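Long-range contacts in DHHA1 domain protein (Clostridium perfringens, PDB 3KEW), which probably hydrolyses wrongly aminoacylated tRNA(Ala) at a zinc site, like the related editing domains of alanyl-tRNA synthetases: residues Thr127-Gly132 / Ala220-Tyr225; Thr138-Glu143 / Ile209-Trp214; Gln97-His102 / Val198-Thr203. All coordinates share one frame; numbering follows the deposited sequence.

Contact 1. Residues Thr127-Gly132 / Ala220-Tyr225; sequences TVDIVG and ATRIEY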
loop_
_atom_site.group_PDB
_atom_site.type_symbol
_atom_site.label_atom_id
_atom_site.label_comp_id
_atom_site.label_asym_id
_atom_site.label_seq_id
_atom_site.Cartn_x
_atom_site.Cartn_y
_atom_site.Cartn_z
ATOM N N THR A 127 2.294 -5.618 -11.686
ATOM C CA THR A 127 3.606 -5.813 -12.296
ATOM C C THR A 127 4.741 -5.157 -11.503
ATOM O O THR A 127 4.532 -4.231 -10.706
ATOM C CB THR A 127 3.678 -5.356 -13.783
ATOM O OG1 THR A 127 3.351 -3.964 -13.886
ATOM C CG2 THR A 127 2.717 -6.145 -14.658
ATOM N N VAL A 128 5.935 -5.683 -11.720
ATOM C CA VAL A 128 7.191 -5.094 -11.257
ATOM C C VAL A 128 8.184 -5.203 -12.437
ATOM O O VAL A 128 8.214 -6.228 -13.134
ATOM C CB VAL A 128 7.696 -5.761 -9.928
ATOM C CG1 VAL A 128 8.084 -7.265 -10.101
ATOM C CG2 VAL A 128 8.859 -4.981 -9.317
ATOM N N ASP A 129 8.946 -4.137 -12.693
ATOM C CA ASP A 129 9.938 -4.104 -13.779
ATOM C C ASP A 129 11.333 -4.239 -13.195
ATOM O O ASP A 129 11.719 -3.450 -12.342
ATOM C CB ASP A 129 9.874 -2.789 -14.563
ATOM C CG ASP A 129 8.586 -2.628 -15.370
ATOM O OD1 ASP A 129 7.717 -3.521 -15.348
ATOM O OD2 ASP A 129 8.446 -1.585 -16.035
ATOM N N ILE A 130 12.086 -5.229 -13.663
ATOM C CA ILE A 130 13.456 -5.442 -13.203
ATOM C C ILE A 130 14.396 -5.087 -14.351
ATOM O O ILE A 130 14.149 -5.468 -15.486
ATOM C CB ILE A 130 13.684 -6.912 -12.755
ATOM C CG1 ILE A 130 12.582 -7.377 -11.783
ATOM C CG2 ILE A 130 15.062 -7.097 -12.138
ATOM C CD1 ILE A 130 12.543 -6.661 -10.431
ATOM N N VAL A 131 15.467 -4.357 -14.051
ATOM C CA VAL A 131 16.400 -3.911 -15.080
ATOM C C VAL A 131 17.202 -5.090 -15.646
ATOM O O VAL A 131 17.827 -5.849 -14.899
ATOM C CB VAL A 131 17.373 -2.817 -14.560
ATOM C CG1 VAL A 131 18.158 -2.226 -15.714
ATOM C CG2 VAL A 131 16.629 -1.716 -13.819
ATOM N N GLY A 132 17.161 -5.233 -16.969
ATOM C CA GLY A 132 17.926 -6.256 -17.669
ATOM C C GLY A 132 17.095 -7.460 -18.062
ATOM O O GLY A 132 15.919 -7.576 -17.690
ATOM N N ALA A 220 13.973 -3.596 -19.642
ATOM C CA ALA A 220 13.547 -4.258 -18.418
ATOM C C ALA A 220 12.780 -5.564 -18.668
ATOM O O ALA A 220 12.325 -5.824 -19.782
ATOM C CB ALA A 220 12.690 -3.276 -17.578
ATOM N N THR A 221 12.657 -6.386 -17.624
ATOM C CA THR A 221 11.734 -7.521 -17.635
ATOM C C THR A 221 10.512 -7.154 -16.798
ATOM O O THR A 221 10.626 -6.951 -15.591
ATOM C CB THR A 221 12.387 -8.819 -17.083
ATOM O OG1 THR A 221 13.612 -9.082 -17.781
ATOM C CG2 THR A 221 11.451 -10.005 -17.260
ATOM N N ARG A 222 9.363 -7.034 -17.458
ATOM C CA ARG A 222 8.095 -6.779 -16.787
ATOM C C ARG A 222 7.492 -8.089 -16.282
ATOM O O ARG A 222 7.100 -8.946 -17.075
ATOM C CB ARG A 222 7.129 -6.077 -17.738
ATOM C CG ARG A 222 5.743 -5.811 -17.155
ATOM C CD ARG A 222 5.126 -4.593 -17.801
ATOM N NE ARG A 222 5.875 -3.384 -17.463
ATOM C CZ ARG A 222 5.610 -2.177 -17.948
ATOM N NH1 ARG A 222 4.611 -2.004 -18.800
ATOM N NH2 ARG A 222 6.346 -1.137 -17.578
ATOM N N ILE A 223 7.415 -8.220 -14.960
ATOM C CA ILE A 223 6.989 -9.447 -14.290
ATOM C C ILE A 223 5.578 -9.308 -13.702
ATOM O O ILE A 223 5.356 -8.440 -12.870
ATOM C CB ILE A 223 7.998 -9.797 -13.162
ATOM C CG1 ILE A 223 9.394 -10.029 -13.756
ATOM C CG2 ILE A 223 7.536 -11.004 -12.363
ATOM C CD1 ILE A 223 10.443 -10.350 -12.737
ATOM N N GLU A 224 4.631 -10.137 -14.149
ATOM C CA GLU A 224 3.282 -10.195 -13.555
ATOM C C GLU A 224 3.236 -11.102 -12.327
ATOM O O GLU A 224 3.681 -12.251 -12.386
ATOM C CB GLU A 224 2.245 -10.695 -14.572
ATOM C CG GLU A 224 1.673 -9.634 -15.468
ATOM C CD GLU A 224 0.717 -10.181 -16.514
ATOM O OE1 GLU A 224 0.888 -9.823 -17.700
ATOM O OE2 GLU A 224 -0.195 -10.966 -16.163
ATOM N N TYR A 225 2.679 -10.605 -11.222
ATOM C CA TYR A 225 2.587 -11.405 -9.994
ATOM C C TYR A 225 1.237 -11.286 -9.286
ATOM O O TYR A 225 0.478 -10.336 -9.505
ATOM C CB TYR A 225 3.736 -11.068 -9.014
ATOM C CG TYR A 225 3.554 -9.724 -8.345
ATOM C CD1 TYR A 225 4.085 -8.563 -8.920
ATOM C CD2 TYR A 225 2.825 -9.602 -7.149
ATOM C CE1 TYR A 225 3.898 -7.331 -8.325
ATOM C CE2 TYR A 225 2.631 -8.367 -6.548
ATOM C CZ TYR A 225 3.173 -7.243 -7.142
ATOM O OH TYR A 225 2.982 -6.025 -6.562
#

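Contact 2. Residues Thr138-Glu143 / Ile209-Trp214; sequences TIREAE and IKIRRW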
loop_
_atom_site.group_PDB
_atom_site.type_symbol
_atom_site.label_atom_id
_atom_site.label_comp_id
_atom_site.label_asym_id
_atom_site.label_seq_id
_atom_site.Cartn_x
_atom_site.Cartn_y
_atom_site.Cartn_z
ATOM N N THR A 138 16.392 -17.681 -12.912
ATOM C CA THR A 138 16.616 -16.627 -11.913
ATOM C C THR A 138 15.298 -16.080 -11.370
ATOM O O THR A 138 15.187 -15.793 -10.183
ATOM C CB THR A 138 17.460 -15.457 -12.470
ATOM O OG1 THR A 138 16.911 -15.034 -13.719
ATOM C CG2 THR A 138 18.915 -15.880 -12.679
ATOM N N ILE A 139 14.313 -15.954 -12.254
ATOM C CA ILE A 139 12.976 -15.514 -11.890
ATOM C C ILE A 139 12.331 -16.485 -10.896
ATOM O O ILE A 139 11.857 -16.064 -9.825
ATOM C CB ILE A 139 12.117 -15.283 -13.150
ATOM C CG1 ILE A 139 12.621 -14.033 -13.887
ATOM C CG2 ILE A 139 10.618 -15.159 -12.799
ATOM C CD1 ILE A 139 11.928 -13.754 -15.193
ATOM N N ARG A 140 12.379 -17.782 -11.214
ATOM C CA ARG A 140 11.830 -18.817 -10.319
ATOM C C ARG A 140 12.590 -18.933 -8.997
ATOM O O ARG A 140 11.994 -19.267 -7.977
ATOM C CB ARG A 140 11.726 -20.183 -11.016
ATOM C CG ARG A 140 10.726 -20.235 -12.178
ATOM C CD ARG A 140 9.322 -19.932 -11.744
ATOM N NE ARG A 140 8.426 -19.819 -12.897
ATOM C CZ ARG A 140 7.188 -19.332 -12.850
ATOM N NH1 ARG A 140 6.683 -18.889 -11.706
ATOM N NH2 ARG A 140 6.454 -19.282 -13.957
ATOM N N GLU A 141 13.893 -18.639 -9.005
ATOM C CA GLU A 141 14.663 -18.590 -7.757
ATOM C C GLU A 141 14.254 -17.415 -6.852
ATOM O O GLU A 141 14.289 -17.525 -5.621
ATOM C CB GLU A 141 16.166 -18.542 -8.044
ATOM C CG GLU A 141 16.760 -19.892 -8.396
ATOM C CD GLU A 141 18.199 -19.815 -8.898
ATOM O OE1 GLU A 141 18.766 -18.700 -8.979
ATOM O OE2 GLU A 141 18.763 -20.882 -9.219
ATOM N N ALA A 142 13.866 -16.294 -7.463
ATOM C CA ALA A 142 13.405 -15.134 -6.697
ATOM C C ALA A 142 12.016 -15.374 -6.097
ATOM O O ALA A 142 11.783 -15.046 -4.938
ATOM C CB ALA A 142 13.427 -13.870 -7.558
ATOM N N GLU A 143 11.123 -15.959 -6.896
ATOM C CA GLU A 143 9.813 -16.438 -6.441
ATOM C C GLU A 143 9.914 -17.395 -5.242
ATOM O O GLU A 143 9.174 -17.260 -4.264
ATOM C CB GLU A 143 9.082 -17.125 -7.597
ATOM C CG GLU A 143 7.632 -17.538 -7.281
ATOM C CD GLU A 143 6.996 -18.388 -8.371
ATOM O OE1 GLU A 143 5.810 -18.168 -8.692
ATOM O OE2 GLU A 143 7.674 -19.285 -8.915
ATOM N N ILE A 209 3.088 -15.944 -2.665
ATOM C CA ILE A 209 3.311 -15.102 -3.833
ATOM C C ILE A 209 3.652 -15.957 -5.072
ATOM O O ILE A 209 4.503 -16.858 -5.026
ATOM C CB ILE A 209 4.374 -13.990 -3.541
ATOM C CG1 ILE A 209 4.491 -13.001 -4.694
ATOM C CG2 ILE A 209 5.728 -14.583 -3.210
ATOM C CD1 ILE A 209 4.896 -11.627 -4.217
ATOM N N LYS A 210 2.951 -15.686 -6.165
ATOM C CA LYS A 210 3.164 -16.405 -7.404
ATOM C C LYS A 210 3.475 -15.453 -8.551
ATOM O O LYS A 210 2.737 -14.490 -8.784
ATOM C CB LYS A 210 1.925 -17.237 -7.750
ATOM C CG LYS A 210 1.763 -18.488 -6.894
ATOM C CD LYS A 210 0.525 -19.265 -7.302
ATOM C CE LYS A 210 0.387 -20.561 -6.517
ATOM N NZ LYS A 210 -0.192 -20.334 -5.174
ATOM N N ILE A 211 4.564 -15.733 -9.263
ATOM C CA ILE A 211 4.850 -15.070 -10.528
ATOM C C ILE A 211 4.092 -15.790 -11.649
ATOM O O ILE A 211 4.233 -17.000 -11.842
ATOM C CB ILE A 211 6.371 -14.979 -10.785
ATOM C CG1 ILE A 211 6.987 -13.971 -9.811
ATOM C CG2 ILE A 211 6.675 -14.623 -12.259
ATOM C CD1 ILE A 211 8.515 -13.887 -9.837
ATOM N N ARG A 212 3.285 -15.021 -12.371
ATOM C CA ARG A 212 2.371 -15.523 -13.394
ATOM C C ARG A 212 3.054 -15.738 -14.738
ATOM O O ARG A 212 2.962 -16.812 -15.340
ATOM C CB ARG A 212 1.235 -14.512 -13.591
ATOM C CG ARG A 212 0.082 -14.645 -12.618
ATOM C CD ARG A 212 -0.942 -15.615 -13.164
ATOM N NE ARG A 212 -2.146 -15.661 -12.346
ATOM C CZ ARG A 212 -3.227 -14.916 -12.555
ATOM N NH1 ARG A 212 -3.266 -14.047 -13.557
ATOM N NH2 ARG A 212 -4.270 -15.044 -11.750
ATOM N N ARG A 213 3.720 -14.683 -15.204
ATOM C CA ARG A 213 4.351 -14.614 -16.522
ATOM C C ARG A 213 5.244 -13.386 -16.532
ATOM O O ARG A 213 5.150 -12.549 -15.643
ATOM C CB ARG A 213 3.293 -14.478 -17.629
ATOM C CG ARG A 213 2.308 -13.349 -17.396
ATOM C CD ARG A 213 1.102 -13.455 -18.310
ATOM N NE ARG A 213 1.312 -12.751 -19.574
ATOM C CZ ARG A 213 1.653 -13.324 -20.725
ATOM N NH1 ARG A 213 1.837 -14.631 -20.808
ATOM N NH2 ARG A 213 1.816 -12.578 -21.805
ATOM N N TRP A 214 6.103 -13.280 -17.539
ATOM C CA TRP A 214 6.987 -12.132 -17.696
ATOM C C TRP A 214 7.285 -11.900 -19.170
ATOM O O TRP A 214 7.210 -12.830 -19.977
ATOM C CB TRP A 214 8.288 -12.327 -16.914
ATOM C CG TRP A 214 9.039 -13.559 -17.303
ATOM C CD1 TRP A 214 10.012 -13.659 -18.258
ATOM C CD2 TRP A 214 8.880 -14.877 -16.751
ATOM N NE1 TRP A 214 10.471 -14.953 -18.331
ATOM C CE2 TRP A 214 9.792 -15.723 -17.423
ATOM C CE3 TRP A 214 8.056 -15.425 -15.754
ATOM C CZ2 TRP A 214 9.906 -17.091 -17.129
ATOM C CZ3 TRP A 214 8.170 -16.783 -15.466
ATOM C CH2 TRP A 214 9.089 -17.597 -16.150
#

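Contact 3. Residues Gln97-His102 / Val198-Thr203; sequences QHLGQH and VHPRNT. With ZN (zinc ion), chain C.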
loop_
_atom_site.group_PDB
_atom_site.type_symbol
_atom_site.label_atom_id
_atom_site.label_comp_id
_atom_site.label_asym_id
_atom_site.label_seq_id
_atom_site.Cartn_x
_atom_site.Cartn_y
_atom_site.Cartn_z
ATOM N N GLN A 97 -0.612 -6.887 -2.317
ATOM C CA GLN A 97 0.031 -6.647 -3.631
ATOM C C GLN A 97 1.194 -5.680 -3.561
ATOM O O GLN A 97 2.177 -5.843 -4.283
ATOM C CB GLN A 97 -0.957 -6.148 -4.688
ATOM C CG GLN A 97 -2.222 -6.965 -4.847
ATOM C CD GLN A 97 -2.028 -8.468 -4.683
ATOM O OE1 GLN A 97 -1.238 -9.095 -5.398
ATOM N NE2 GLN A 97 -2.779 -9.058 -3.748
ATOM N N HIS A 98 1.080 -4.674 -2.692
ATOM C CA HIS A 98 2.122 -3.660 -2.555
ATOM C C HIS A 98 3.353 -4.220 -1.847
ATOM O O HIS A 98 4.473 -4.037 -2.323
ATOM C CB HIS A 98 1.583 -2.427 -1.818
ATOM C CG HIS A 98 2.387 -1.181 -2.040
ATOM N ND1 HIS A 98 1.847 0.077 -1.885
ATOM C CD2 HIS A 98 3.680 -0.992 -2.405
ATOM C CE1 HIS A 98 2.773 0.986 -2.136
ATOM N NE2 HIS A 98 3.893 0.364 -2.456
ATOM N N LEU A 99 3.152 -4.875 -0.703
ATOM C CA LEU A 99 4.261 -5.516 0.001
ATOM C C LEU A 99 4.851 -6.644 -0.859
ATOM O O LEU A 99 6.061 -6.839 -0.877
ATOM C CB LEU A 99 3.834 -6.032 1.396
ATOM C CG LEU A 99 4.861 -6.861 2.204
ATOM C CD1 LEU A 99 6.132 -6.072 2.479
ATOM C CD2 LEU A 99 4.306 -7.396 3.517
ATOM N N GLY A 100 3.989 -7.377 -1.563
ATOM C CA GLY A 100 4.418 -8.376 -2.543
ATOM C C GLY A 100 5.444 -7.850 -3.542
ATOM O O GLY A 100 6.479 -8.484 -3.766
ATOM N N GLN A 101 5.170 -6.677 -4.115
ATOM C CA GLN A 101 6.134 -5.980 -4.971
ATOM C C GLN A 101 7.448 -5.660 -4.259
ATOM O O GLN A 101 8.518 -5.952 -4.795
ATOM C CB GLN A 101 5.536 -4.705 -5.556
ATOM C CG GLN A 101 6.508 -3.909 -6.433
ATOM C CD GLN A 101 7.090 -2.732 -5.698
ATOM O OE1 GLN A 101 6.344 -1.896 -5.199
ATOM N NE2 GLN A 101 8.428 -2.669 -5.602
ATOM N N HIS A 102 7.364 -5.058 -3.072
ATOM C CA HIS A 102 8.560 -4.717 -2.279
ATOM C C HIS A 102 9.420 -5.946 -1.968
ATOM O O HIS A 102 10.658 -5.883 -1.993
ATOM C CB HIS A 102 8.157 -4.072 -0.942
ATOM C CG HIS A 102 7.822 -2.619 -1.031
ATOM N ND1 HIS A 102 8.387 -1.679 -0.199
ATOM C CD2 HIS A 102 6.955 -1.946 -1.827
ATOM C CE1 HIS A 102 7.896 -0.486 -0.488
ATOM N NE2 HIS A 102 7.025 -0.621 -1.471
ATOM N N VAL A 198 0.262 1.670 2.362
ATOM C CA VAL A 198 -0.196 1.000 3.578
ATOM C C VAL A 198 0.105 -0.502 3.447
ATOM O O VAL A 198 -0.485 -1.202 2.617
ATOM C CB VAL A 198 -1.703 1.310 3.860
ATOM C CG1 VAL A 198 -2.299 0.354 4.897
ATOM C CG2 VAL A 198 -1.849 2.767 4.335
ATOM N N HIS A 199 1.048 -0.967 4.262
ATOM C CA HIS A 199 1.573 -2.326 4.192
ATOM C C HIS A 199 1.137 -3.196 5.384
ATOM O O HIS A 199 0.823 -2.670 6.459
ATOM C CB HIS A 199 3.106 -2.260 4.122
ATOM C CG HIS A 199 3.618 -1.718 2.823
ATOM N ND1 HIS A 199 4.082 -2.530 1.812
ATOM C CD2 HIS A 199 3.703 -0.449 2.356
ATOM C CE1 HIS A 199 4.447 -1.785 0.784
ATOM N NE2 HIS A 199 4.223 -0.518 1.087
ATOM N N PRO A 200 1.105 -4.538 5.201
ATOM C CA PRO A 200 0.978 -5.428 6.358
ATOM C C PRO A 200 2.198 -5.298 7.279
ATOM O O PRO A 200 3.202 -4.725 6.878
ATOM C CB PRO A 200 0.922 -6.827 5.724
ATOM C CG PRO A 200 0.486 -6.592 4.299
ATOM C CD PRO A 200 1.152 -5.298 3.937
ATOM N N ARG A 201 2.099 -5.793 8.507
ATOM C CA ARG A 201 3.181 -5.607 9.479
ATOM C C ARG A 201 4.163 -6.762 9.508
ATOM O O ARG A 201 5.156 -6.717 10.237
ATOM C CB ARG A 201 2.632 -5.356 10.885
ATOM C CG ARG A 201 2.305 -3.896 11.159
ATOM C CD ARG A 201 2.139 -3.651 12.647
ATOM N NE ARG A 201 1.181 -2.580 12.906
ATOM C CZ ARG A 201 1.007 -1.991 14.084
ATOM N NH1 ARG A 201 1.733 -2.357 15.134
ATOM N NH2 ARG A 201 0.104 -1.027 14.206
ATOM N N ASN A 202 3.872 -7.794 8.726
ATOM C CA ASN A 202 4.797 -8.908 8.543
ATOM C C ASN A 202 4.675 -9.553 7.163
ATOM O O ASN A 202 3.665 -9.368 6.469
ATOM C CB ASN A 202 4.658 -9.940 9.677
ATOM C CG ASN A 202 3.232 -10.438 9.866
ATOM O OD1 ASN A 202 2.615 -10.994 8.953
ATOM N ND2 ASN A 202 2.709 -10.260 11.075
ATOM N N THR A 203 5.698 -10.305 6.762
ATOM C CA THR A 203 5.667 -11.011 5.466
ATOM C C THR A 203 4.716 -12.226 5.451
ATOM O O THR A 203 4.211 -12.605 4.389
ATOM C CB THR A 203 7.082 -11.419 4.982
ATOM O OG1 THR A 203 7.703 -12.267 5.959
ATOM C CG2 THR A 203 7.973 -10.167 4.723
HETATM ZN ZN ZN C . 6.053 1.223 -2.429
HETATM O O HOH W 1 6.939 0.341 -4.386
HETATM O O HOH W 2 7.997 2.315 -2.592
HETATM O O HOH W 3 5.199 2.991 -3.829
#

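Contact 1. Residues Thr127-Gly132 / Ala220-Tyr225
The two central strands of a four-stranded antiparallel sheet meet here, pairing Val128 and Ile130 of residues 127-131 with Ile223 and Thr221 of residues 220-225. The short strand axes approach to 4.4 Å and run at 156° to each other, which establishes the antiparallel sense together with two reciprocal pairs of backbone bonds. In the first hydrogen-bonded pair, Val128 N donates to Ile223 O and Ile223 N returns a bond of 2.8 Å to Val128 O. Ile130 and Thr221 repeat the pattern, and Thr127-Glu224, Asp129-Arg222 and Val131-Ala220 are the non-hydrogen-bonded pairs of the ladder. Beyond the last of these, Thr221 OG1 donates to Gly132 O at 2.8 Å and ties down the turn leaving the strand.

One face of the ladder carries a salt bridge. Arg222 presents its NE side to the carboxylate: NE reaches Asp129 OD1 at 2.8 Å, and NH2 reaches Asp129 OD2 at 2.6 Å on the syn lone pair. The two planes are only 19° apart, so this two-point grip fixes the rotation of both groups. The bend of the arginine at chi3 (-66°) turns its end back to its partner. Beside it, Thr127 CG2 packs on Glu224 CG.

The other face is mostly apolar, with Thr221 at its end. Ile130 CG1 touches Ile223 CD1 at 3.8 Å, while Val128 CG1 lies against Ile223 CB at 4.0 Å, and helix 88-112 covers this side through Ser105 and Phe108. Tyr225 brings its ring edge to the backbone of Thr127, and its OH probably hydrogen-bonds to Gln97 O. Side chains alternating between a salt-bridged face and one packed on a helix are typical of a sheet layered on helices, as in the alpha/beta editing domain of this family.

Contact 2. Residues Thr138-Glu143 / Ile209-Trp214
Helix 138-143 runs back along strand 209-214, their short axes 8.9 Å apart at closest and their N-to-C directions 157° from each other, with Glu143 and Ile211 providing the nearest CA pair. That spacing is too wide for backbone-to-backbone bonding, so side chains of the helix reach across to the strand backbone. Glu143, its CG anti to the backbone N (chi1 -174°) and the rest of the chain extended, delivers OE1 to Ile211 N at 2.8 Å; the amide approaches on the anti side, well out of the carboxylate plane. From one helical turn earlier, Arg140 NH1 donates to Ile211 O at 3.1 Å. The same nitrogen bonds Glu143 OE2 at 3.0 Å in an intrahelical salt bridge, the oxygen being met from above the carboxylate plane. Both polar backbone atoms of Ile211 are thus taken by one ion pair, which probably helps to hold the two charged chains in place.

This layer packs the second helix, 136-152, on the edge strand 209-217 of the four-stranded sheet, an alpha/beta arrangement in which helix 88-112 lies alongside it, touching Ile209 through Leu104 and Ala142 through Phe108. Alongside the polar bonds, Ile139 adds apolar contacts. Its CG2 meets Ile211 CD1 at 3.8 Å, the two side chains crossing nearly at right angles. The other branch of Ile139 ends in CD1, which sits 3.4 Å from the centroid of the five-membered ring of Trp214 and practically on its normal, a CH-pi contact. Trp214 turns the edge of its six-membered ring to Arg140: CZ3 lies 3.4 Å from NH2, over one face of the guanidinium, with the planes 73° apart. In neighbouring strand 220-227, Ile223 touches Ile211 and Thr221 touches Trp214.

Contact 3. Residues Gln97-His102 / Val198-Thr203
The ring of His199 drives its edge between the zinc ligands His98 and His102, and can be traced outward from CB. At CB the chain sets CG anti to the carbonyl carbon (chi1 -70°), bringing the ring to the helix. ND1 comes first, 3.5 Å from Leu99 CB, which lies at the ring edge in its plane. CE1 is the wedge: it stands 3.4 Å from His98 CD2 and also 3.6 Å from His102 NE2. Both are edge-to-face pairs, with ring planes at 52° to His98 and 64° to His102. The tip, His199 NE2, lies over the face of the His98 ring, but His199 NE2 is 4.3 Å from the zinc ion, too far to coordinate. His98 NE2 and His102 NE2 each bind the metal at 2.3 Å, and Cys195 and three waters complete six ligands. Water 1 donates to Gln101 OE1, and His98 ND1 is hydrogen-bonded to Gln46 OE1, which can only accept, a second-shell bond that helps to fix this ring's rotation. The spacing matches the HxxxH and CxxxH motifs of alanyl-tRNA editing domains. Leu99 CD2 runs on to Pro200 CD at 3.8 Å. The loop 198-203 thereby lies against helix 88-112, with strands 156-159 and 184-187 beside it, where Ser158 and Val185 touch His199.

From the N terminus, residues 97-102 on helix 88-112 open contact 3, residues 127-132, on strand 126-131 and just past it, open contact 1, and helix 138-143 opens contact 2. The chain then returns through residues 198-203, which close contact 3, 209-214, which close contact 2, and 220-225, which close contact 1. Contact 2 is therefore nested within contact 1, while contact 3 crosses both. Contacts 1 and 2 share neighbouring strands of one sheet, joined by a probable hydrogen bond from Arg212 N to Glu224 O. Ile209 CD1 against Gly100 O links contact 2 to the zinc-bearing helix. Together the three closures bind the sheet, both long helices and the metal-site loop.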